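Local coordinates for protein putative tautomerase (Streptomyces achromogenes, PDB 3RY0) that is a putative tautomerase of the MIF structural clan, a small beta-alpha-beta protein that assembles from six chains, at residues A[5-9]-A[47-51]. Sequence-based numbering, arbitrary orientation.
Sequences VTLLE and PERWF
Thr6 OG1 has two polar partners, a hydrogen bond to Arg4 of a second subunit and a weak one to Glu43, while the methyl of the same side chain packs on Trp50, with Thr6 CG2 3.7 Å from Trp50 CZ3. That division of labour follows from the torsion: CG2 lies anti to the backbone N (chi1 -57° for OG1), which turns the methyl to the indole and leaves the hydroxyl for its polar partners. The far rim of the six-membered ring also runs up against the strand backbone. Thr6 O sits at the ring edge, in its plane, 3.5 Å from Trp50 CH2, and Leu7 C is 3.7 Å from Trp50 CZ3. Leu8 comes over one face, its CG offset toward the rim, and its CD2 reaches 3.9 Å from Trp50 CE3. Leu8 CD2 also lies 3.8 Å from Pro47 CA, between proline and indole. Val57 of helix 57-62 touches both Leu8 and Trp50, and Leu2 of a third subunit packs on Thr6 and Trp50. Apolar packing thus joins the end of strand 2-8 to the start of strand 50-52 and the residues just before it; strand 50-52 extends a neighbouring subunit's sheet, consistent with the intersubunit beta-sheet assembly of small tautomerase-superfamily hexamers.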
# COMPACT_ATOMS: atom_id res chain seq x y z
N VAL A 5 -3.97 -7.32 4.33
CA VAL A 5 -3.15 -8.48 4.63
C VAL A 5 -2.49 -8.94 3.33
O VAL A 5 -3.19 -9.05 2.28
CB VAL A 5 -4.02 -9.63 5.14
CG1 VAL A 5 -3.23 -10.92 5.47
CG2 VAL A 5 -4.85 -9.18 6.28
N THR A 6 -1.20 -9.25 3.40
CA THR A 6 -0.56 -9.85 2.23
C THR A 6 -0.13 -11.30 2.61
O THR A 6 0.63 -11.46 3.56
CB THR A 6 0.70 -9.01 1.90
OG1 THR A 6 0.34 -7.64 1.68
CG2 THR A 6 1.35 -9.53 0.57
N LEU A 7 -0.65 -12.24 1.86
CA LEU A 7 -0.43 -13.67 2.12
C LEU A 7 0.11 -14.33 0.94
O LEU A 7 -0.23 -13.93 -0.14
CB LEU A 7 -1.78 -14.43 2.32
CG LEU A 7 -2.71 -14.01 3.43
CD1 LEU A 7 -3.89 -15.00 3.52
CD2 LEU A 7 -1.89 -14.00 4.79
N LEU A 8 0.86 -15.42 1.07
CA LEU A 8 1.13 -16.28 -0.10
C LEU A 8 -0.10 -16.94 -0.59
O LEU A 8 -0.97 -17.37 0.25
CB LEU A 8 2.09 -17.39 0.25
CG LEU A 8 3.51 -16.98 0.41
CD1 LEU A 8 4.32 -18.11 1.17
CD2 LEU A 8 4.19 -16.75 -0.96
N GLU A 9 -0.17 -17.13 -1.90
CA GLU A 9 -1.16 -17.99 -2.53
C GLU A 9 -1.21 -19.37 -1.88
O GLU A 9 -0.24 -19.89 -1.36
CB GLU A 9 -0.91 -18.13 -4.08
CG GLU A 9 -1.31 -16.93 -4.88
CD GLU A 9 -1.03 -17.05 -6.38
OE1 GLU A 9 -0.40 -18.05 -6.82
OE2 GLU A 9 -1.39 -16.15 -7.13
N PRO A 47 4.25 -17.35 -5.11
CA PRO A 47 5.54 -17.49 -4.45
C PRO A 47 6.77 -17.07 -5.28
O PRO A 47 7.82 -16.85 -4.69
CB PRO A 47 5.63 -19.00 -4.09
CG PRO A 47 4.70 -19.64 -5.16
CD PRO A 47 3.51 -18.58 -5.27
N GLU A 48 6.58 -16.89 -6.58
CA GLU A 48 7.65 -16.40 -7.46
C GLU A 48 7.79 -14.92 -7.33
O GLU A 48 8.78 -14.36 -7.80
CB GLU A 48 7.33 -16.72 -8.94
CG GLU A 48 7.29 -18.18 -9.28
CD GLU A 48 6.07 -18.92 -8.84
OE1 GLU A 48 5.00 -18.26 -8.58
OE2 GLU A 48 6.24 -20.17 -8.74
N ARG A 49 6.85 -14.24 -6.64
CA ARG A 49 6.86 -12.78 -6.57
C ARG A 49 7.03 -12.30 -5.16
O ARG A 49 6.89 -11.08 -4.86
CB ARG A 49 5.61 -12.21 -7.20
CG ARG A 49 5.53 -12.48 -8.67
CD ARG A 49 4.37 -11.70 -9.30
NE ARG A 49 4.23 -12.14 -10.70
CZ ARG A 49 3.08 -12.24 -11.36
NH1 ARG A 49 1.92 -11.98 -10.75
NH2 ARG A 49 3.08 -12.68 -12.62
N TRP A 50 7.42 -13.16 -4.23
CA TRP A 50 7.69 -12.85 -2.82
C TRP A 50 9.08 -13.24 -2.58
O TRP A 50 9.41 -14.44 -2.77
CB TRP A 50 6.72 -13.62 -1.95
CG TRP A 50 6.75 -13.27 -0.49
CD1 TRP A 50 7.84 -13.19 0.37
CD2 TRP A 50 5.60 -12.95 0.32
NE1 TRP A 50 7.45 -12.85 1.65
CE2 TRP A 50 6.06 -12.69 1.63
CE3 TRP A 50 4.21 -12.96 0.07
CZ2 TRP A 50 5.18 -12.36 2.67
CZ3 TRP A 50 3.38 -12.60 1.10
CH2 TRP A 50 3.86 -12.28 2.36
N PHE A 51 9.94 -12.32 -2.18
CA PHE A 51 11.41 -12.61 -1.94
C PHE A 51 11.77 -12.37 -0.48
O PHE A 51 11.30 -11.44 0.16
CB PHE A 51 12.30 -11.70 -2.83
CG PHE A 51 12.01 -11.85 -4.33
CD1 PHE A 51 12.90 -12.59 -5.08
CD2 PHE A 51 10.89 -11.20 -4.96
CE1 PHE A 51 12.64 -12.78 -6.38
CE2 PHE A 51 10.62 -11.40 -6.25
CZ PHE A 51 11.52 -12.22 -7.04